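Local coordinates for receptor-like protein kinase ANXUR1 (Arabidopsis thaliana, PDB 6FIG) that probably acts as a cell-surface receptor kinase of the malectin-like family in plant reproduction, its tandem malectin-like ectodomain carrying bound calcium ions and glycans, at residues L29-S34 with P61-I66; M188-V193 with L207-Y212; R283-E288 with G366-K371. One frame throughout, in Å; residues are numbered along the deposited sequence.

Contact 1: L29-S34 with P61-I66; sequences LKTGNS and PATYEI
Thr63 O accepts from both Lys30 N and Thr31 N in a classic beta bulge, where the edge strand 29-31 of a five-stranded antiparallel sheet in the malectin-like ectodomain joins strand 62-67. The bond from Lys30 N to Thr63 O is 2.8 Å and that from Thr31 N is longer, both in the carbonyl plane; Thr63 N returns a bond to Thr31 O at 3.1 Å. Beside the bulge, the amine of Lys30 reaches Glu65 in a salt bridge: Lys30 NZ lies 3.2 Å from Glu65 OE1 and meets it from above the carboxylate plane. The lysine chain bends at chi2 and chi4 while the glutamate stays extended beyond CG, and Lys30 CG and CD pack along the carboxylate on the way. The two threonine side chains lie side by side and point the same way, and one water joins Thr31 OG1 to Thr63 OG1, 3.0 Å from each. A second water accepts from Asn33 N and donates to Pro61 O, so that beyond Gly32 the two backbones are linked through water. Leu29 and Tyr64 pack on the other face of the sheet, toward strand 54-58, and the Tyr64 hydroxyl is hydrogen-bonded to Asp25. With Leu29 CG anti to the backbone N (chi1 -168°), Leu29 CD1 sits over the centre of the Tyr64 ring, 3.9 Å from its centroid, in a CH-pi contact.

Contact 2: M188-V193 with L207-Y212; sequences MFRLNV and LTRTWY. With CA (calcium ion), chain H.
Arg190 lays its aliphatic chain over one face of the Trp211 indole, where strand 185-192 of the malectin-like fold, ending in a calcium site, meets the incoming 207-212 segment. Its CG stands anti to the backbone N (chi1 178°) and the chain runs extended to Arg190 CD, which sits over the indole in a CH-pi contact, 3.7 Å from the centroid of the Trp211 six-membered ring. A bend at chi3 (-69°) lifts the guanidinium away above the indole, its plane steeply inclined (68°) to the ring; at this height any cation-pi attraction is at most weak. There Arg209 crosses at about a right angle, with its CD above one guanidinium face of Arg190, 3.6 Å from Arg190 CZ. The Arg209 guanidinium is sandwiched between Leu207 CD1 and Trp211 CZ2. Short parallel pairing continues the contact: Tyr212 N donates almost straight to Arg190 O at 3.0 Å, and Asn192 N to Tyr212 O at 2.8 Å, from above the carbonyl plane. Asn192 OD1 binds calcium at 2.3 Å and Val193 O at 2.5 Å, with Ile249, Thr252 and Asn365 completing the protein ligands; the Asn192 side chain also has a polar partner in Gln196. A water links Arg190 NH1 to Thr210 O. The like charges are probably offset by Glu125 and Glu368 at Arg190 and Asp203 at Arg209, with a shared water accepting from Arg190 NH2 and Arg209 NH1.

Contact 3: R283-E288 with G366-K371; sequences RLHFCE and GLEIFK
Two neighbouring strands of a malectin-like beta-sheet, 278-287 and 363-372, run antiparallel here, and a buried His-carboxylate hydrogen bond joins them on one face. His285 NE2 donates to Glu368 OE1 at 2.8 Å, the acceptor lying in the plane of the imidazole at its edge. The carboxylate is approached on its anti side and somewhat out of its plane, and the ring and carboxylate planes are turned 37° from each other. His285 has CG anti to the carbonyl carbon (chi1 -67°), which carries the ring edge alongside the backbone of Gly366 and on to the glutamate. Its other nitrogen, ND1, is hydrogen-bonded to Tyr250, so both ends of the imidazole are held. Arg283 runs beside Glu368 and points the same way, its CD 3.4 Å from Glu368 OE1. A water bridges the two groups, accepting from Arg283 NH1 and donating to Glu368 OE1 at 2.7 Å. The arginine turns its NE to Asp331 in a salt bridge.

The backbones pair closely: Arg283 and Glu368 exchange two hydrogen bonds, Arg283 N to Glu368 O being 2.8 Å, and His285 and Gly366 exchange two more, the one from Gly366 N to His285 O being longer at 3.2 Å. On the other face Leu284 and Leu367 lie side by side, with their CD1 atoms 3.6 Å apart and Ile301 of strand 299-303 against Leu284. Held by histidine and water at OE1 and by Arg190 at OE2, the buried carboxylate of Glu368 is probably kept ionised, and its charge probably polarises the His285 NE2-H and holds that proton in place.

In the fold
Contacts 2 and 3 are buried and share the same sheet, since strands 185-192 and 363-372 are neighbours in it; their centres are 10 Å apart, and Leu191 N probably donates a hydrogen bond to Leu367 O. Trp211 packs on the Glu368 carboxylate, and Val193 and Asn365, next to Gly366, bind one calcium ion. Contact 1 lies apart, about 30 Å from contact 2 and 37 Å from contact 3 between centres, at the edge of a separate five-stranded sheet. Water bridges occur in all three, but that partly exposed edge has a single lysine-glutamate salt bridge, where the inner contacts hold buried, interlinked arginines and acids.

Contact 1: L29-S34 with P61-I66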
loop_
_atom_site.group_PDB
_atom_site.type_symbol
_atom_site.label_atom_id
_atom_site.label_comp_id
_atom_site.label_asym_id
_atom_site.label_seq_id
_atom_site.Cartn_x
_atom_site.Cartn_y
_atom_site.Cartn_z
ATOM N N LEU A 29 6.301 22.738 -0.872
ATOM C CA LEU A 29 7.093 23.730 -1.570
ATOM C C LEU A 29 7.653 24.685 -0.513
ATOM O O LEU A 29 6.882 25.254 0.268
ATOM C CB LEU A 29 6.214 24.436 -2.607
ATOM C CG LEU A 29 6.892 25.325 -3.644
ATOM C CD1 LEU A 29 7.914 24.579 -4.487
ATOM C CD2 LEU A 29 5.816 25.969 -4.526
ATOM N N LYS A 30 8.981 24.830 -0.457
ATOM C CA LYS A 30 9.682 25.534 0.648
ATOM C C LYS A 30 10.228 26.929 0.278
ATOM O O LYS A 30 10.088 27.883 1.063
ATOM C CB LYS A 30 10.812 24.646 1.196
ATOM C CG LYS A 30 11.511 25.167 2.452
ATOM C CD LYS A 30 10.682 24.943 3.719
ATOM C CE LYS A 30 11.223 25.723 4.916
ATOM N NZ LYS A 30 12.609 25.296 5.254
ATOM N N THR A 31 10.877 27.050 -0.875
ATOM C CA THR A 31 11.504 28.312 -1.314
ATOM C C THR A 31 11.116 28.582 -2.751
ATOM O O THR A 31 10.935 27.642 -3.526
ATOM C CB THR A 31 13.055 28.277 -1.253
ATOM O OG1 THR A 31 13.571 27.327 -2.197
ATOM C CG2 THR A 31 13.554 27.927 0.132
ATOM N N GLY A 32 11.051 29.862 -3.111
ATOM C CA GLY A 32 10.743 30.295 -4.458
ATOM C C GLY A 32 9.289 30.675 -4.643
ATOM O O GLY A 32 8.475 30.575 -3.717
ATOM N N ASN A 33 8.981 31.149 -5.842
ATOM C CA ASN A 33 7.631 31.517 -6.244
ATOM C C ASN A 33 7.286 30.649 -7.425
ATOM O O ASN A 33 8.168 30.156 -8.106
ATOM C CB ASN A 33 7.558 32.987 -6.631
ATOM C CG ASN A 33 7.783 33.901 -5.448
ATOM O OD1 ASN A 33 8.925 34.273 -5.153
ATOM N ND2 ASN A 33 6.709 34.238 -4.744
ATOM N N SER A 34 6.003 30.445 -7.650
ATOM C CA SER A 34 5.542 29.559 -8.707
ATOM C C SER A 34 4.065 29.751 -8.843
ATOM O O SER A 34 3.431 30.314 -7.943
ATOM C CB SER A 34 5.815 28.085 -8.350
ATOM O OG SER A 34 5.221 27.765 -7.101
ATOM N N PRO A 61 14.746 29.658 -9.402
ATOM C CA PRO A 61 14.889 28.435 -8.623
ATOM C C PRO A 61 13.815 28.253 -7.551
ATOM O O PRO A 61 13.263 29.234 -7.025
ATOM C CB PRO A 61 16.285 28.570 -7.991
ATOM C CG PRO A 61 17.022 29.462 -8.906
ATOM C CD PRO A 61 15.988 30.456 -9.392
ATOM N N ALA A 62 13.505 27.002 -7.260
ATOM C CA ALA A 62 12.518 26.669 -6.247
ATOM C C ALA A 62 12.875 25.323 -5.662
ATOM O O ALA A 62 13.445 24.467 -6.361
ATOM C CB ALA A 62 11.130 26.636 -6.875
ATOM N N THR A 63 12.554 25.121 -4.389
ATOM C CA THR A 63 12.898 23.872 -3.698
ATOM C C THR A 63 11.678 23.321 -2.971
ATOM O O THR A 63 10.930 24.086 -2.321
ATOM C CB THR A 63 14.045 24.088 -2.684
ATOM O OG1 THR A 63 15.203 24.588 -3.369
ATOM C CG2 THR A 63 14.397 22.783 -1.936
ATOM N N TYR A 64 11.492 22.006 -3.080
ATOM C CA TYR A 64 10.624 21.231 -2.205
ATOM C C TYR A 64 11.458 20.632 -1.074
ATOM O O TYR A 64 12.610 20.246 -1.292
ATOM C CB TYR A 64 9.983 20.059 -2.930
ATOM C CG TYR A 64 9.026 20.436 -4.032
ATOM C CD1 TYR A 64 7.663 20.515 -3.796
ATOM C CD2 TYR A 64 9.483 20.688 -5.297
ATOM C CE1 TYR A 64 6.777 20.824 -4.805
ATOM C CE2 TYR A 64 8.615 21.023 -6.323
ATOM C CZ TYR A 64 7.258 21.086 -6.063
ATOM O OH TYR A 64 6.398 21.406 -7.066
ATOM N N GLU A 65 10.853 20.507 0.100
ATOM C CA GLU A 65 11.437 19.778 1.217
ATOM C C GLU A 65 10.458 18.694 1.651
ATOM O O GLU A 65 9.322 18.985 2.049
ATOM C CB GLU A 65 11.791 20.717 2.368
ATOM C CG GLU A 65 13.068 21.496 2.086
ATOM C CD GLU A 65 13.566 22.346 3.251
ATOM O OE1 GLU A 65 13.023 22.260 4.370
ATOM O OE2 GLU A 65 14.525 23.107 3.026
ATOM N N ILE A 66 10.899 17.439 1.560
ATOM C CA ILE A 66 10.037 16.305 1.842
ATOM C C ILE A 66 10.620 15.525 3.021
ATOM O O ILE A 66 11.773 15.102 2.954
ATOM C CB ILE A 66 9.895 15.447 0.573
ATOM C CG1 ILE A 66 9.018 16.236 -0.427
ATOM C CG2 ILE A 66 9.272 14.084 0.872
ATOM C CD1 ILE A 66 9.015 15.681 -1.807
HETATM O O HOH W 1 15.682 27.384 -4.318
HETATM O O HOH W 2 11.353 31.005 -7.762
#

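Contact 2: M188-V193 with L207-Y212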
loop_
_atom_site.group_PDB
_atom_site.type_symbol
_atom_site.label_atom_id
_atom_site.label_comp_id
_atom_site.label_asym_id
_atom_site.label_seq_id
_atom_site.Cartn_x
_atom_site.Cartn_y
_atom_site.Cartn_z
ATOM N N MET A 188 16.484 2.919 -15.907
ATOM C CA MET A 188 16.437 3.223 -17.324
ATOM C C MET A 188 15.344 2.438 -18.025
ATOM O O MET A 188 14.649 2.971 -18.866
ATOM C CB MET A 188 17.794 2.946 -17.990
ATOM C CG MET A 188 18.976 3.595 -17.303
ATOM S SD MET A 188 18.898 5.413 -17.302
ATOM C CE MET A 188 19.123 5.811 -19.020
ATOM N N PHE A 189 15.278 1.136 -17.736
ATOM C CA PHE A 189 14.299 0.223 -18.339
ATOM C C PHE A 189 13.934 -0.826 -17.317
ATOM O O PHE A 189 14.766 -1.224 -16.480
ATOM C CB PHE A 189 14.872 -0.480 -19.583
ATOM C CG PHE A 189 15.258 0.471 -20.663
ATOM C CD1 PHE A 189 14.308 0.966 -21.534
ATOM C CD2 PHE A 189 16.566 0.945 -20.745
ATOM C CE1 PHE A 189 14.640 1.890 -22.473
ATOM C CE2 PHE A 189 16.918 1.868 -21.695
ATOM C CZ PHE A 189 15.961 2.348 -22.567
ATOM N N ARG A 190 12.682 -1.253 -17.388
ATOM C CA ARG A 190 12.159 -2.263 -16.486
ATOM C C ARG A 190 11.148 -3.073 -17.241
ATOM O O ARG A 190 10.092 -2.549 -17.625
ATOM C CB ARG A 190 11.482 -1.631 -15.266
ATOM C CG ARG A 190 10.888 -2.650 -14.322
ATOM C CD ARG A 190 10.450 -2.046 -13.009
ATOM N NE ARG A 190 11.552 -1.601 -12.167
ATOM C CZ ARG A 190 11.834 -0.335 -11.828
ATOM N NH1 ARG A 190 11.165 0.680 -12.351
ATOM N NH2 ARG A 190 12.811 -0.112 -10.971
ATOM N N LEU A 191 11.482 -4.345 -17.499
ATOM C CA LEU A 191 10.729 -5.169 -18.425
ATOM C C LEU A 191 10.246 -6.476 -17.837
ATOM O O LEU A 191 10.991 -7.163 -17.128
ATOM C CB LEU A 191 11.569 -5.519 -19.667
ATOM C CG LEU A 191 12.232 -4.363 -20.398
ATOM C CD1 LEU A 191 13.039 -4.900 -21.562
ATOM C CD2 LEU A 191 11.224 -3.321 -20.870
ATOM N N ASN A 192 8.994 -6.801 -18.132
ATOM C CA ASN A 192 8.487 -8.155 -17.967
ATOM C C ASN A 192 8.761 -8.885 -19.273
ATOM O O ASN A 192 8.041 -8.707 -20.254
ATOM C CB ASN A 192 6.981 -8.145 -17.682
ATOM C CG ASN A 192 6.426 -9.518 -17.415
ATOM O OD1 ASN A 192 7.203 -10.470 -17.254
ATOM N ND2 ASN A 192 5.101 -9.647 -17.384
ATOM N N VAL A 193 9.811 -9.700 -19.266
ATOM C CA VAL A 193 10.247 -10.409 -20.475
ATOM C C VAL A 193 9.261 -11.551 -20.782
ATOM O O VAL A 193 8.993 -12.418 -19.938
ATOM C CB VAL A 193 11.714 -10.868 -20.361
ATOM C CG1 VAL A 193 12.115 -11.673 -21.593
ATOM C CG2 VAL A 193 12.628 -9.660 -20.231
ATOM N N LEU A 207 5.840 -0.967 -4.206
ATOM C CA LEU A 207 6.721 0.018 -4.811
ATOM C C LEU A 207 6.146 0.666 -6.079
ATOM O O LEU A 207 6.743 1.561 -6.636
ATOM C CB LEU A 207 8.098 -0.597 -5.106
ATOM C CG LEU A 207 8.895 -1.060 -3.889
ATOM C CD1 LEU A 207 10.189 -1.736 -4.343
ATOM C CD2 LEU A 207 9.183 0.119 -2.966
ATOM N N THR A 208 4.986 0.179 -6.524
ATOM C CA THR A 208 4.295 0.685 -7.709
ATOM C C THR A 208 5.129 0.921 -8.962
ATOM O O THR A 208 4.849 1.822 -9.753
ATOM C CB THR A 208 3.367 1.901 -7.400
ATOM O OG1 THR A 208 4.129 3.040 -6.958
ATOM C CG2 THR A 208 2.324 1.535 -6.385
ATOM N N ARG A 209 6.134 0.064 -9.158
ATOM C CA ARG A 209 6.905 0.026 -10.392
ATOM C C ARG A 209 6.075 -0.599 -11.511
ATOM O O ARG A 209 5.360 -1.574 -11.298
ATOM C CB ARG A 209 8.162 -0.823 -10.237
ATOM C CG ARG A 209 9.147 -0.311 -9.205
ATOM C CD ARG A 209 10.151 -1.385 -8.793
ATOM N NE ARG A 209 9.479 -2.500 -8.159
ATOM C CZ ARG A 209 10.078 -3.552 -7.592
ATOM N NH1 ARG A 209 11.398 -3.673 -7.565
ATOM N NH2 ARG A 209 9.324 -4.514 -7.083
ATOM N N THR A 210 6.178 -0.025 -12.699
ATOM C CA THR A 210 5.554 -0.595 -13.874
ATOM C C THR A 210 6.580 -1.484 -14.574
ATOM O O THR A 210 7.708 -1.074 -14.776
ATOM C CB THR A 210 5.073 0.509 -14.819
ATOM O OG1 THR A 210 4.158 1.338 -14.099
ATOM C CG2 THR A 210 4.352 -0.073 -16.008
ATOM N N TRP A 211 6.173 -2.695 -14.940
ATOM C CA TRP A 211 7.053 -3.620 -15.687
ATOM C C TRP A 211 6.486 -3.744 -17.105
ATOM O O TRP A 211 5.362 -4.193 -17.288
ATOM C CB TRP A 211 7.136 -4.972 -15.001
ATOM C CG TRP A 211 7.590 -4.939 -13.580
ATOM C CD1 TRP A 211 6.869 -4.496 -12.483
ATOM C CD2 TRP A 211 8.881 -5.316 -13.082
ATOM N NE1 TRP A 211 7.637 -4.619 -11.347
ATOM C CE2 TRP A 211 8.873 -5.111 -11.686
ATOM C CE3 TRP A 211 10.040 -5.849 -13.683
ATOM C CZ2 TRP A 211 9.972 -5.383 -10.894
ATOM C CZ3 TRP A 211 11.114 -6.133 -12.889
ATOM C CH2 TRP A 211 11.081 -5.903 -11.514
ATOM N N TYR A 212 7.248 -3.337 -18.107
ATOM C CA TYR A 212 6.723 -3.241 -19.474
ATOM C C TYR A 212 7.091 -4.464 -20.307
ATOM O O TYR A 212 8.175 -5.050 -20.139
ATOM C CB TYR A 212 7.293 -2.011 -20.150
ATOM C CG TYR A 212 6.884 -0.714 -19.495
ATOM C CD1 TYR A 212 5.724 -0.075 -19.877
ATOM C CD2 TYR A 212 7.662 -0.142 -18.488
ATOM C CE1 TYR A 212 5.346 1.130 -19.277
ATOM C CE2 TYR A 212 7.301 1.057 -17.887
ATOM C CZ TYR A 212 6.141 1.678 -18.282
ATOM O OH TYR A 212 5.787 2.857 -17.673
HETATM CA CA CA H . 8.314 -12.485 -17.523
HETATM O O HOH W 3 13.514 -2.282 -8.941
HETATM O O HOH W 4 9.234 1.101 -14.444
#

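Contact 3: R283-E288 with G366-K371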
loop_
_atom_site.group_PDB
_atom_site.type_symbol
_atom_site.label_atom_id
_atom_site.label_comp_id
_atom_site.label_asym_id
_atom_site.label_seq_id
_atom_site.Cartn_x
_atom_site.Cartn_y
_atom_site.Cartn_z
ATOM N N ARG A 283 20.090 -6.155 -14.433
ATOM C CA ARG A 283 19.530 -7.155 -13.538
ATOM C C ARG A 283 18.671 -8.102 -14.350
ATOM O O ARG A 283 17.637 -7.708 -14.870
ATOM C CB ARG A 283 18.678 -6.488 -12.450
ATOM C CG ARG A 283 18.088 -7.520 -11.513
ATOM C CD ARG A 283 17.546 -6.892 -10.252
ATOM N NE ARG A 283 18.662 -6.540 -9.413
ATOM C CZ ARG A 283 18.573 -6.036 -8.196
ATOM N NH1 ARG A 283 17.372 -5.789 -7.645
ATOM N NH2 ARG A 283 19.685 -5.823 -7.512
ATOM N N LEU A 284 19.131 -9.358 -14.483
ATOM C CA LEU A 284 18.411 -10.361 -15.246
ATOM C C LEU A 284 17.657 -11.230 -14.278
ATOM O O LEU A 284 18.243 -11.762 -13.348
ATOM C CB LEU A 284 19.390 -11.211 -16.074
ATOM C CG LEU A 284 19.853 -10.580 -17.392
ATOM C CD1 LEU A 284 20.617 -9.290 -17.228
ATOM C CD2 LEU A 284 20.725 -11.583 -18.128
ATOM N N HIS A 285 16.354 -11.337 -14.495
ATOM C CA HIS A 285 15.470 -12.112 -13.644
ATOM C C HIS A 285 15.172 -13.458 -14.313
ATOM O O HIS A 285 14.795 -13.491 -15.493
ATOM C CB HIS A 285 14.149 -11.366 -13.438
ATOM C CG HIS A 285 14.278 -10.110 -12.642
ATOM N ND1 HIS A 285 14.128 -10.082 -11.273
ATOM C CD2 HIS A 285 14.544 -8.846 -13.025
ATOM C CE1 HIS A 285 14.286 -8.839 -10.852
ATOM N NE2 HIS A 285 14.528 -8.069 -11.892
ATOM N N PHE A 286 15.301 -14.527 -13.535
ATOM C CA PHE A 286 15.085 -15.887 -14.055
ATOM C C PHE A 286 14.185 -16.698 -13.155
ATOM O O PHE A 286 14.237 -16.563 -11.943
ATOM C CB PHE A 286 16.398 -16.648 -14.175
ATOM C CG PHE A 286 17.408 -16.022 -15.074
ATOM C CD1 PHE A 286 17.354 -16.202 -16.459
ATOM C CD2 PHE A 286 18.504 -15.331 -14.536
ATOM C CE1 PHE A 286 18.337 -15.672 -17.279
ATOM C CE2 PHE A 286 19.474 -14.800 -15.358
ATOM C CZ PHE A 286 19.407 -14.978 -16.728
ATOM N N CYS A 287 13.408 -17.607 -13.744
ATOM C CA CYS A 287 12.680 -18.599 -12.982
ATOM C C CYS A 287 12.323 -19.688 -13.982
ATOM O O CYS A 287 11.684 -19.411 -15.002
ATOM C CB CYS A 287 11.417 -18.030 -12.335
ATOM S SG CYS A 287 10.476 -19.232 -11.354
ATOM N N GLU A 288 12.758 -20.898 -13.691
ATOM C CA GLU A 288 12.480 -22.026 -14.566
ATOM C C GLU A 288 11.139 -22.607 -14.178
ATOM O O GLU A 288 10.992 -23.120 -13.077
ATOM C CB GLU A 288 13.562 -23.105 -14.447
ATOM C CG GLU A 288 13.336 -24.345 -15.333
ATOM C CD GLU A 288 13.232 -23.968 -16.780
ATOM O OE1 GLU A 288 14.250 -23.499 -17.324
ATOM O OE2 GLU A 288 12.137 -24.109 -17.371
ATOM N N GLY A 366 12.699 -11.472 -16.799
ATOM C CA GLY A 366 12.575 -10.044 -16.516
ATOM C C GLY A 366 13.906 -9.368 -16.713
ATOM O O GLY A 366 14.964 -10.024 -16.699
ATOM N N LEU A 367 13.873 -8.040 -16.848
ATOM C CA LEU A 367 15.095 -7.284 -17.052
ATOM C C LEU A 367 14.958 -5.874 -16.536
ATOM O O LEU A 367 14.033 -5.184 -16.924
ATOM C CB LEU A 367 15.455 -7.228 -18.537
ATOM C CG LEU A 367 16.732 -6.489 -18.942
ATOM C CD1 LEU A 367 18.003 -7.058 -18.301
ATOM C CD2 LEU A 367 16.845 -6.508 -20.452
ATOM N N GLU A 368 15.920 -5.448 -15.734
ATOM C CA GLU A 368 16.005 -4.043 -15.334
ATOM C C GLU A 368 17.376 -3.527 -15.682
ATOM O O GLU A 368 18.374 -4.249 -15.573
ATOM C CB GLU A 368 15.756 -3.899 -13.857
ATOM C CG GLU A 368 14.363 -4.321 -13.443
ATOM C CD GLU A 368 14.221 -4.368 -11.949
ATOM O OE1 GLU A 368 14.713 -5.326 -11.322
ATOM O OE2 GLU A 368 13.677 -3.390 -11.338
ATOM N N ILE A 369 17.434 -2.264 -16.098
ATOM C CA ILE A 369 18.690 -1.603 -16.412
ATOM C C ILE A 369 18.765 -0.337 -15.569
ATOM O O ILE A 369 17.846 0.482 -15.640
ATOM C CB ILE A 369 18.822 -1.283 -17.897
ATOM C CG1 ILE A 369 18.721 -2.597 -18.703
ATOM C CG2 ILE A 369 20.131 -0.547 -18.153
ATOM C CD1 ILE A 369 18.807 -2.438 -20.182
ATOM N N PHE A 370 19.825 -0.220 -14.775
ATOM C CA PHE A 370 20.056 0.960 -13.915
ATOM C C PHE A 370 21.348 1.682 -14.279
ATOM O O PHE A 370 22.370 1.052 -14.528
ATOM C CB PHE A 370 20.179 0.515 -12.472
ATOM C CG PHE A 370 18.982 -0.223 -11.974
ATOM C CD1 PHE A 370 17.837 0.462 -11.567
ATOM C CD2 PHE A 370 18.989 -1.605 -11.910
ATOM C CE1 PHE A 370 16.723 -0.242 -11.128
ATOM C CE2 PHE A 370 17.874 -2.293 -11.465
ATOM C CZ PHE A 370 16.756 -1.613 -11.084
ATOM N N LYS A 371 21.291 3.008 -14.318
ATOM C CA LYS A 371 22.491 3.847 -14.415
ATOM C C LYS A 371 23.044 4.122 -13.041
ATOM O O LYS A 371 22.296 4.562 -12.184
ATOM C CB LYS A 371 22.116 5.174 -15.056
ATOM C CG LYS A 371 23.254 6.134 -15.297
ATOM C CD LYS A 371 22.722 7.528 -15.610
ATOM C CE LYS A 371 22.094 7.608 -16.982
ATOM N NZ LYS A 371 21.418 8.912 -17.142
HETATM O O HOH W 5 14.694 -5.652 -8.629
#